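PDB 1W07: acyl-coa oxidase, which catalyses the FAD-dependent, oxygen-consuming desaturation of long- and medium-chain acyl-CoAs to 2-trans-enoyl-CoAs in plant peroxisomal beta-oxidation, releasing hydrogen peroxide. Local coordinates for residues Y342-W350 and V531-L539; N294-R305 and V604-L614. The protein carries 1 engineered substitution. All coordinates share one frame; numbering follows the deposited sequence.

Contact 1. Residues Y342-W350 and V531-L539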
loop_
_atom_site.group_PDB
_atom_site.type_symbol
_atom_site.label_atom_id
_atom_site.label_comp_id
_atom_site.label_asym_id
_atom_site.label_seq_id
_atom_site.Cartn_x
_atom_site.Cartn_y
_atom_site.Cartn_z
ATOM N N TYR B 342 -10.094 -11.065 -13.543
ATOM C CA TYR B 342 -10.411 -12.110 -14.519
ATOM C C TYR B 342 -9.183 -12.442 -15.377
ATOM O O TYR B 342 -8.910 -13.602 -15.681
ATOM C CB TYR B 342 -11.571 -11.674 -15.410
ATOM C CG TYR B 342 -12.938 -11.811 -14.757
ATOM C CD1 TYR B 342 -13.356 -10.923 -13.766
ATOM C CD2 TYR B 342 -13.812 -12.828 -15.134
ATOM C CE1 TYR B 342 -14.619 -11.040 -13.169
ATOM C CE2 TYR B 342 -15.068 -12.968 -14.545
ATOM C CZ TYR B 342 -15.470 -12.068 -13.563
ATOM O OH TYR B 342 -16.711 -12.188 -12.983
ATOM N N ALA B 343 -8.437 -11.416 -15.764
ATOM C CA ALA B 343 -7.246 -11.634 -16.558
ATOM C C ALA B 343 -6.267 -12.578 -15.839
ATOM O O ALA B 343 -5.720 -13.500 -16.457
ATOM C CB ALA B 343 -6.580 -10.307 -16.867
ATOM N N PHE B 344 -6.053 -12.361 -14.541
ATOM C CA PHE B 344 -5.132 -13.193 -13.758
ATOM C C PHE B 344 -5.705 -14.577 -13.518
ATOM O O PHE B 344 -4.971 -15.557 -13.406
ATOM C CB PHE B 344 -4.790 -12.532 -12.420
ATOM C CG PHE B 344 -4.076 -11.211 -12.551
ATOM C CD1 PHE B 344 -3.530 -10.797 -13.769
ATOM C CD2 PHE B 344 -3.924 -10.394 -11.436
ATOM C CE1 PHE B 344 -2.844 -9.586 -13.866
ATOM C CE2 PHE B 344 -3.245 -9.196 -11.516
ATOM C CZ PHE B 344 -2.700 -8.783 -12.737
ATOM N N ARG B 345 -7.026 -14.670 -13.436
ATOM C CA ARG B 345 -7.687 -15.967 -13.270
ATOM C C ARG B 345 -7.413 -16.835 -14.534
ATOM O O ARG B 345 -6.995 -17.994 -14.441
ATOM C CB ARG B 345 -9.194 -15.722 -13.118
ATOM C CG ARG B 345 -10.007 -16.917 -12.680
ATOM C CD ARG B 345 -9.630 -17.286 -11.269
ATOM N NE ARG B 345 -10.600 -18.187 -10.673
ATOM C CZ ARG B 345 -10.633 -18.474 -9.377
ATOM N NH1 ARG B 345 -9.749 -17.923 -8.546
ATOM N NH2 ARG B 345 -11.543 -19.315 -8.911
ATOM N N PHE B 346 -7.640 -16.258 -15.716
ATOM C CA PHE B 346 -7.432 -16.977 -16.975
ATOM C C PHE B 346 -5.948 -17.304 -17.218
ATOM O O PHE B 346 -5.612 -18.404 -17.684
ATOM C CB PHE B 346 -8.012 -16.154 -18.136
ATOM C CG PHE B 346 -9.515 -15.943 -18.041
ATOM C CD1 PHE B 346 -10.105 -14.766 -18.499
ATOM C CD2 PHE B 346 -10.337 -16.915 -17.468
ATOM C CE1 PHE B 346 -11.487 -14.556 -18.380
ATOM C CE2 PHE B 346 -11.718 -16.723 -17.341
ATOM C CZ PHE B 346 -12.295 -15.534 -17.799
ATOM N N VAL B 347 -5.060 -16.371 -16.891
ATOM C CA VAL B 347 -3.647 -16.642 -17.087
ATOM C C VAL B 347 -3.246 -17.737 -16.101
ATOM O O VAL B 347 -2.330 -18.513 -16.352
ATOM C CB VAL B 347 -2.776 -15.366 -16.884
ATOM C CG1 VAL B 347 -2.513 -15.119 -15.406
ATOM C CG2 VAL B 347 -1.472 -15.507 -17.664
ATOM N N GLY B 348 -3.959 -17.802 -14.983
ATOM C CA GLY B 348 -3.683 -18.820 -13.986
ATOM C C GLY B 348 -4.124 -20.174 -14.508
ATOM O O GLY B 348 -3.496 -21.200 -14.223
ATOM N N GLU B 349 -5.212 -20.188 -15.273
ATOM C CA GLU B 349 -5.715 -21.440 -15.841
ATOM C C GLU B 349 -4.669 -21.973 -16.811
ATOM O O GLU B 349 -4.376 -23.172 -16.824
ATOM C CB GLU B 349 -7.023 -21.208 -16.611
ATOM C CG GLU B 349 -8.299 -21.233 -15.761
ATOM C CD GLU B 349 -9.549 -20.846 -16.559
ATOM O OE1 GLU B 349 -9.591 -21.095 -17.784
ATOM O OE2 GLU B 349 -10.499 -20.308 -15.954
ATOM N N TRP B 350 -4.126 -21.071 -17.631
ATOM C CA TRP B 350 -3.117 -21.432 -18.620
ATOM C C TRP B 350 -1.863 -21.960 -17.929
ATOM O O TRP B 350 -1.294 -22.965 -18.353
ATOM C CB TRP B 350 -2.762 -20.220 -19.483
ATOM C CG TRP B 350 -1.652 -20.497 -20.454
ATOM C CD1 TRP B 350 -1.743 -21.194 -21.630
ATOM C CD2 TRP B 350 -0.275 -20.129 -20.316
ATOM N NE1 TRP B 350 -0.504 -21.283 -22.227
ATOM C CE2 TRP B 350 0.415 -20.639 -21.444
ATOM C CE3 TRP B 350 0.448 -19.418 -19.348
ATOM C CZ2 TRP B 350 1.792 -20.459 -21.625
ATOM C CZ3 TRP B 350 1.825 -19.242 -19.530
ATOM C CH2 TRP B 350 2.477 -19.758 -20.659
ATOM N N VAL B 531 -0.200 -11.983 -20.562
ATOM C CA VAL B 531 -1.499 -11.919 -19.909
ATOM C C VAL B 531 -2.561 -11.491 -20.925
ATOM O O VAL B 531 -3.641 -12.077 -21.007
ATOM C CB VAL B 531 -1.467 -10.920 -18.714
ATOM C CG1 VAL B 531 -2.825 -10.890 -18.026
ATOM C CG2 VAL B 531 -0.386 -11.325 -17.710
ATOM N N VAL B 532 -2.254 -10.475 -21.714
ATOM C CA VAL B 532 -3.208 -9.997 -22.707
ATOM C C VAL B 532 -3.541 -11.071 -23.738
ATOM O O VAL B 532 -4.709 -11.254 -24.095
ATOM C CB VAL B 532 -2.682 -8.755 -23.457
ATOM C CG1 VAL B 532 -3.671 -8.365 -24.546
ATOM C CG2 VAL B 532 -2.478 -7.594 -22.498
ATOM N N SER B 533 -2.518 -11.781 -24.214
ATOM C CA SER B 533 -2.704 -12.822 -25.221
ATOM C C SER B 533 -3.511 -14.001 -24.702
ATOM O O SER B 533 -4.273 -14.602 -25.450
ATOM C CB SER B 533 -1.348 -13.310 -25.765
ATOM O OG SER B 533 -0.692 -14.141 -24.822
ATOM N N LYS B 534 -3.347 -14.339 -23.425
ATOM C CA LYS B 534 -4.097 -15.452 -22.846
ATOM C C LYS B 534 -5.563 -15.099 -22.602
ATOM O O LYS B 534 -6.431 -15.974 -22.645
ATOM C CB LYS B 534 -3.452 -15.922 -21.546
ATOM C CG LYS B 534 -2.025 -16.373 -21.739
ATOM C CD LYS B 534 -1.955 -17.477 -22.772
ATOM C CE LYS B 534 -0.528 -17.762 -23.180
ATOM N NZ LYS B 534 -0.493 -18.865 -24.174
ATOM N N PHE B 535 -5.842 -13.826 -22.341
ATOM C CA PHE B 535 -7.217 -13.368 -22.146
ATOM C C PHE B 535 -7.923 -13.410 -23.506
ATOM O O PHE B 535 -9.055 -13.873 -23.614
ATOM C CB PHE B 535 -7.230 -11.941 -21.584
ATOM C CG PHE B 535 -8.480 -11.591 -20.823
ATOM C CD1 PHE B 535 -8.442 -10.622 -19.829
ATOM C CD2 PHE B 535 -9.687 -12.236 -21.086
ATOM C CE1 PHE B 535 -9.591 -10.298 -19.100
ATOM C CE2 PHE B 535 -10.841 -11.923 -20.366
ATOM C CZ PHE B 535 -10.790 -10.948 -19.367
ATOM N N ILE B 536 -7.251 -12.917 -24.546
ATOM C CA ILE B 536 -7.805 -12.925 -25.901
ATOM C C ILE B 536 -8.023 -14.380 -26.356
ATOM O O ILE B 536 -8.980 -14.686 -27.070
ATOM C CB ILE B 536 -6.844 -12.213 -26.896
ATOM C CG1 ILE B 536 -6.771 -10.727 -26.558
ATOM C CG2 ILE B 536 -7.302 -12.440 -28.339
ATOM C CD1 ILE B 536 -5.836 -9.926 -27.450
ATOM N N ALA B 537 -7.131 -15.274 -25.936
ATOM C CA ALA B 537 -7.249 -16.680 -26.302
ATOM C C ALA B 537 -8.442 -17.295 -25.582
ATOM O O ALA B 537 -9.127 -18.169 -26.117
ATOM C CB ALA B 537 -5.979 -17.434 -25.930
ATOM N N LYS B 538 -8.688 -16.834 -24.362
ATOM C CA LYS B 538 -9.789 -17.361 -23.572
ATOM C C LYS B 538 -11.116 -17.086 -24.252
ATOM O O LYS B 538 -12.028 -17.917 -24.205
ATOM C CB LYS B 538 -9.791 -16.732 -22.180
ATOM C CG LYS B 538 -10.914 -17.235 -21.276
ATOM C CD LYS B 538 -10.758 -18.717 -20.960
ATOM C CE LYS B 538 -11.878 -19.208 -20.050
ATOM N NZ LYS B 538 -11.674 -20.629 -19.657
ATOM N N LEU B 539 -11.218 -15.921 -24.883
ATOM C CA LEU B 539 -12.443 -15.514 -25.565
ATOM C C LEU B 539 -12.693 -16.317 -26.836
ATOM O O LEU B 539 -13.788 -16.260 -27.397
ATOM C CB LEU B 539 -12.380 -14.029 -25.921
ATOM C CG LEU B 539 -12.152 -13.043 -24.779
ATOM C CD1 LEU B 539 -12.079 -11.642 -25.348
ATOM C CD2 LEU B 539 -13.272 -13.144 -23.765
HETATM O O HOH W 1 -5.268 -13.891 -19.086
HETATM O O HOH W 2 -12.955 -20.666 -16.942
#
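Phe346 and Phe535 meet where the segments 342-350 and 531-538, on helices 328-363 and 516-538, cross nearly at a right angle (85°), their axes 8.8 Å apart; this helix-on-helix packing joins the C-alpha1 domain of the acyl-CoA oxidase fold to its C-terminal helical part. The tight part is buried and mostly apolar. Phe346 presents its edge to the face of Phe535 in an offset edge-to-face stack, planes at 70°, with CE1 of Phe346 3.4 Å from CE2 of Phe535. The Phe535 ring also reaches Ala343, whose CB lies 3.5 Å from CD1 of Phe535. Beside them Val531 fits CG1 against Ala343, and a water donates to both Ala343 O and Val531 O, bridging the helices.

The other side is partly exposed and built from long chains. Lys534 lies over Trp350: its CE is 3.6 Å from the centroid of the five-membered ring, and NZ makes a cation-pi contact there. Lys538, bent at chi2 (65°), rests CG on the face of Phe346 before its end turns to Glu349. There NZ has three acceptors: Gln541 OE1, a water shared with Glu349 OE2, and Glu349 OE1, whose syn lone pair meets Lys538 NZ at 2.8 Å in a salt bridge.

Contact 2. Residues N294-R305 and V604-L614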
loop_
_atom_site.group_PDB
_atom_site.type_symbol
_atom_site.label_atom_id
_atom_site.label_comp_id
_atom_site.label_asym_id
_atom_site.label_seq_id
_atom_site.Cartn_x
_atom_site.Cartn_y
_atom_site.Cartn_z
ATOM N N ASN B 294 -7.533 -14.747 -6.619
ATOM C CA ASN B 294 -8.353 -14.924 -5.421
ATOM C C ASN B 294 -8.364 -13.642 -4.592
ATOM O O ASN B 294 -9.421 -13.074 -4.335
ATOM C CB ASN B 294 -7.823 -16.074 -4.541
ATOM C CG ASN B 294 -8.205 -17.448 -5.059
ATOM O OD1 ASN B 294 -9.367 -17.701 -5.400
ATOM N ND2 ASN B 294 -7.238 -18.355 -5.094
ATOM N N ALA B 295 -7.180 -13.187 -4.180
ATOM C CA ALA B 295 -7.067 -11.988 -3.358
ATOM C C ALA B 295 -7.584 -10.734 -4.058
ATOM O O ALA B 295 -8.307 -9.932 -3.450
ATOM C CB ALA B 295 -5.600 -11.777 -2.896
ATOM N N LEU B 296 -7.244 -10.561 -5.335
ATOM C CA LEU B 296 -7.676 -9.359 -6.039
ATOM C C LEU B 296 -9.183 -9.289 -6.159
ATOM O O LEU B 296 -9.776 -8.240 -5.896
ATOM C CB LEU B 296 -7.020 -9.267 -7.424
ATOM C CG LEU B 296 -7.296 -7.996 -8.233
ATOM C CD1 LEU B 296 -6.954 -6.765 -7.401
ATOM C CD2 LEU B 296 -6.484 -8.009 -9.529
ATOM N N SER B 297 -9.803 -10.398 -6.550
ATOM C CA SER B 297 -11.259 -10.462 -6.685
ATOM C C SER B 297 -11.947 -10.153 -5.356
ATOM O O SER B 297 -13.029 -9.567 -5.348
ATOM C CB SER B 297 -11.701 -11.852 -7.158
ATOM O OG SER B 297 -11.360 -12.872 -6.223
ATOM N N ARG B 298 -11.343 -10.532 -4.227
ATOM C CA ARG B 298 -11.991 -10.260 -2.943
ATOM C C ARG B 298 -12.041 -8.752 -2.738
ATOM O O ARG B 298 -13.099 -8.201 -2.406
ATOM C CB ARG B 298 -11.233 -10.899 -1.775
ATOM C CG ARG B 298 -11.303 -12.427 -1.719
ATOM C CD ARG B 298 -10.339 -13.001 -0.660
ATOM N NE ARG B 298 -10.751 -12.663 0.697
ATOM C CZ ARG B 298 -10.214 -13.176 1.800
ATOM N NH1 ARG B 298 -9.210 -14.044 1.726
ATOM N NH2 ARG B 298 -10.712 -12.857 2.994
ATOM N N ALA B 299 -10.898 -8.088 -2.939
ATOM C CA ALA B 299 -10.812 -6.649 -2.761
ATOM C C ALA B 299 -11.747 -5.912 -3.714
ATOM O O ALA B 299 -12.467 -5.010 -3.300
ATOM C CB ALA B 299 -9.346 -6.173 -2.957
ATOM N N VAL B 300 -11.739 -6.300 -4.986
ATOM C CA VAL B 300 -12.601 -5.678 -6.007
ATOM C C VAL B 300 -14.098 -5.880 -5.679
ATOM O O VAL B 300 -14.917 -4.984 -5.910
ATOM C CB VAL B 300 -12.297 -6.264 -7.415
ATOM C CG1 VAL B 300 -13.384 -5.857 -8.429
ATOM C CG2 VAL B 300 -10.903 -5.782 -7.870
ATOM N N CYS B 301 -14.451 -7.049 -5.151
ATOM C CA CYS B 301 -15.841 -7.328 -4.795
ATOM C C CYS B 301 -16.271 -6.323 -3.723
ATOM O O CYS B 301 -17.347 -5.735 -3.802
ATOM C CB CYS B 301 -15.950 -8.753 -4.254
ATOM S SG CYS B 301 -17.601 -9.276 -3.695
ATOM N N ILE B 302 -15.407 -6.101 -2.734
ATOM C CA ILE B 302 -15.714 -5.177 -1.648
ATOM C C ILE B 302 -15.852 -3.746 -2.148
ATOM O O ILE B 302 -16.843 -3.068 -1.864
ATOM C CB ILE B 302 -14.629 -5.255 -0.538
ATOM C CG1 ILE B 302 -14.625 -6.671 0.070
ATOM C CG2 ILE B 302 -14.911 -4.216 0.540
ATOM C CD1 ILE B 302 -13.440 -6.974 1.022
ATOM N N ALA B 303 -14.859 -3.283 -2.894
ATOM C CA ALA B 303 -14.890 -1.920 -3.392
ATOM C C ALA B 303 -16.025 -1.707 -4.378
ATOM O O ALA B 303 -16.657 -0.640 -4.366
ATOM C CB ALA B 303 -13.531 -1.548 -4.028
ATOM N N THR B 304 -16.325 -2.707 -5.212
ATOM C CA THR B 304 -17.418 -2.568 -6.184
ATOM C C THR B 304 -18.770 -2.439 -5.479
ATOM O O THR B 304 -19.551 -1.541 -5.789
ATOM C CB THR B 304 -17.450 -3.767 -7.205
ATOM O OG1 THR B 304 -16.229 -3.795 -7.951
ATOM C CG2 THR B 304 -18.596 -3.599 -8.190
ATOM N N ARG B 305 -19.054 -3.316 -4.520
ATOM C CA ARG B 305 -20.329 -3.226 -3.820
ATOM C C ARG B 305 -20.421 -1.926 -3.032
ATOM O O ARG B 305 -21.424 -1.212 -3.116
ATOM C CB ARG B 305 -20.514 -4.438 -2.896
ATOM C CG ARG B 305 -20.697 -5.757 -3.644
ATOM C CD ARG B 305 -20.823 -6.924 -2.680
ATOM N NE ARG B 305 -21.164 -8.164 -3.371
ATOM C CZ ARG B 305 -21.053 -9.373 -2.841
ATOM N NH1 ARG B 305 -21.389 -10.438 -3.553
ATOM N NH2 ARG B 305 -20.598 -9.518 -1.606
ATOM N N VAL B 604 -18.922 -9.050 -9.771
ATOM C CA VAL B 604 -18.216 -9.465 -8.562
ATOM C C VAL B 604 -19.014 -10.533 -7.819
ATOM O O VAL B 604 -18.455 -11.290 -7.022
ATOM C CB VAL B 604 -17.888 -8.268 -7.615
ATOM C CG1 VAL B 604 -17.041 -7.249 -8.370
ATOM C CG2 VAL B 604 -19.172 -7.640 -7.014
ATOM N N ASP B 605 -20.323 -10.605 -8.085
ATOM C CA ASP B 605 -21.158 -11.620 -7.435
ATOM C C ASP B 605 -20.754 -12.960 -8.040
ATOM O O ASP B 605 -20.894 -14.012 -7.413
ATOM C CB ASP B 605 -22.653 -11.394 -7.697
ATOM C CG ASP B 605 -23.211 -10.165 -6.997
ATOM O OD1 ASP B 605 -22.697 -9.769 -5.926
ATOM O OD2 ASP B 605 -24.207 -9.605 -7.525
ATOM N N ALA B 606 -20.252 -12.922 -9.270
ATOM C CA ALA B 606 -19.823 -14.145 -9.949
ATOM C C ALA B 606 -18.749 -14.889 -9.151
ATOM O O ALA B 606 -18.538 -16.088 -9.352
ATOM C CB ALA B 606 -19.312 -13.811 -11.343
ATOM N N PHE B 607 -18.065 -14.174 -8.259
ATOM C CA PHE B 607 -17.010 -14.767 -7.426
ATOM C C PHE B 607 -17.647 -15.745 -6.439
ATOM O O PHE B 607 -16.992 -16.665 -5.943
ATOM C CB PHE B 607 -16.270 -13.659 -6.658
ATOM C CG PHE B 607 -15.633 -12.614 -7.548
ATOM C CD1 PHE B 607 -15.395 -11.324 -7.080
ATOM C CD2 PHE B 607 -15.254 -12.930 -8.854
ATOM C CE1 PHE B 607 -14.784 -10.359 -7.908
ATOM C CE2 PHE B 607 -14.648 -11.982 -9.685
ATOM C CZ PHE B 607 -14.412 -10.691 -9.208
ATOM N N ASN B 608 -18.930 -15.523 -6.159
ATOM C CA ASN B 608 -19.678 -16.386 -5.255
ATOM C C ASN B 608 -19.128 -16.453 -3.827
ATOM O O ASN B 608 -19.189 -17.497 -3.174
ATOM C CB ASN B 608 -19.760 -17.797 -5.839
ATOM C CG ASN B 608 -20.815 -18.625 -5.172
ATOM O OD1 ASN B 608 -21.947 -18.178 -5.020
ATOM N ND2 ASN B 608 -20.460 -19.839 -4.767
ATOM N N TYR B 609 -18.600 -15.335 -3.343
ATOM C CA TYR B 609 -18.037 -15.267 -1.997
ATOM C C TYR B 609 -19.114 -15.103 -0.932
ATOM O O TYR B 609 -20.074 -14.353 -1.131
ATOM C CB TYR B 609 -17.060 -14.085 -1.902
ATOM C CG TYR B 609 -15.761 -14.276 -2.648
ATOM C CD1 TYR B 609 -15.122 -13.196 -3.255
ATOM C CD2 TYR B 609 -15.149 -15.534 -2.730
ATOM C CE1 TYR B 609 -13.901 -13.355 -3.928
ATOM C CE2 TYR B 609 -13.921 -15.702 -3.408
ATOM C CZ TYR B 609 -13.308 -14.601 -4.001
ATOM O OH TYR B 609 -12.091 -14.720 -4.655
ATOM N N THR B 610 -18.956 -15.796 0.192
ATOM C CA THR B 610 -19.913 -15.690 1.294
ATOM C C THR B 610 -19.491 -14.454 2.096
ATOM O O THR B 610 -18.345 -14.004 1.985
ATOM C CB THR B 610 -19.828 -16.897 2.264
ATOM O OG1 THR B 610 -18.537 -16.904 2.891
ATOM C CG2 THR B 610 -20.059 -18.231 1.525
ATOM N N ASP B 611 -20.394 -13.899 2.898
ATOM C CA ASP B 611 -20.046 -12.737 3.706
ATOM C C ASP B 611 -19.001 -13.145 4.732
ATOM O O ASP B 611 -18.129 -12.351 5.107
ATOM C CB ASP B 611 -21.274 -12.188 4.430
ATOM C CG ASP B 611 -22.107 -11.269 3.557
ATOM O OD1 ASP B 611 -21.601 -10.804 2.515
ATOM O OD2 ASP B 611 -23.262 -11.004 3.930
ATOM N N HIS B 612 -19.093 -14.388 5.196
ATOM C CA HIS B 612 -18.138 -14.887 6.176
ATOM C C HIS B 612 -16.722 -14.842 5.608
ATOM O O HIS B 612 -15.793 -14.415 6.293
ATOM C CB HIS B 612 -18.484 -16.323 6.590
ATOM C CG HIS B 612 -17.457 -16.967 7.467
ATOM N ND1 HIS B 612 -16.316 -17.553 6.967
ATOM C CD2 HIS B 612 -17.388 -17.098 8.813
ATOM C CE1 HIS B 612 -15.588 -18.021 7.966
ATOM N NE2 HIS B 612 -16.216 -17.756 9.098
ATOM N N TYR B 613 -16.560 -15.271 4.357
ATOM C CA TYR B 613 -15.236 -15.287 3.731
ATOM C C TYR B 613 -14.727 -13.872 3.455
ATOM O O TYR B 613 -13.560 -13.556 3.716
ATOM C CB TYR B 613 -15.270 -16.070 2.423
ATOM C CG TYR B 613 -13.913 -16.222 1.773
ATOM C CD1 TYR B 613 -12.895 -16.939 2.403
ATOM C CD2 TYR B 613 -13.647 -15.648 0.531
ATOM C CE1 TYR B 613 -11.651 -17.085 1.808
ATOM C CE2 TYR B 613 -12.416 -15.786 -0.070
ATOM C CZ TYR B 613 -11.424 -16.506 0.566
ATOM O OH TYR B 613 -10.234 -16.679 -0.079
ATOM N N LEU B 614 -15.604 -13.025 2.923
ATOM C CA LEU B 614 -15.244 -11.648 2.617
ATOM C C LEU B 614 -14.912 -10.880 3.877
ATOM O O LEU B 614 -14.049 -9.998 3.856
ATOM C CB LEU B 614 -16.378 -10.931 1.874
ATOM C CG LEU B 614 -16.437 -11.037 0.342
ATOM C CD1 LEU B 614 -17.576 -10.170 -0.194
ATOM C CD2 LEU B 614 -15.113 -10.587 -0.252
HETATM O O HOH W 3 -11.831 -17.014 -6.131
HETATM O O HOH W 4 -11.870 -10.126 2.207
HETATM O O HOH W 5 -21.181 -13.332 -3.073
HETATM O O HOH W 6 -20.893 -11.888 0.081
#
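Cys301 and Val604 bring their CA atoms to 4.9 Å where helix 278-309 passes Val604; the chain then goes through a type I beta turn from Asp605 to Asn608 and enters helix 611-614 behind the N-cap Thr610, its OG1 accepting from Tyr613 N.

Two knobs fit into holes of the long helix: Val604 among Val300, Cys301, Thr304 and Arg305, and Leu614 among Arg298, Cys301, Ile302 and Arg305. Beside Val604, the Phe607 ring turns one face to Ser297, whose CB stands 3.5 Å from the ring centroid in a CH-pi contact; Val604 CA lies over the opposite face, toward the rim. Tyr609 comes in with its hydroxyl, OH 2.5 Å from Ser297 OG in a short hydrogen bond, and a water ties the same hydroxyl to Asn294 OD1.

Arg298 bends at chi3 (68°), which brings its guanidinium over the Tyr613 ring in a cation-pi contact, planes 30° apart and CZ 4.1 Å from the ring centroid; its salt bridge goes to Asp94. Arg305 instead runs extended into a salt bridge to Asp605, NH1 of Arg305 lying 2.8 Å from OD1 of Asp605, in the guanidinium plane but on the anti side of the carboxylate. Cys301 SG sits over the face of that guanidinium. Two waters carry its NH1 and NH2 on to Tyr609 O, one of them also reaching Asp611 OD1, which also accepts from Tyr621 N.

Asp605 OD2 pairs with Arg11, so this buried carboxylate lies between two arginines and is probably held ionised, making the turn a charged as well as an apolar joint.

How the contacts relate
Past the N-terminal helices and the beta-rich middle domain, the chain enters helix 278-309, which carries the first half of contact 2. Helix 328-363 follows and supplies 342-350 to contact 1. After the rest of the C-alpha1 region, helix 516-538 returns to close contact 1 over 180 intervening residues; only at 604-614 does contact 2 close its longer loop, of 298 residues, so contact 1 lies wholly within it. Both tie the C-terminal helical part back to C-alpha1, at neighbouring helices. Their centres are 19 Å apart, yet they touch: Arg345 NH1 probably hydrogen-bonds Asn294 OD1, and the Tyr342 ring packs against Phe607.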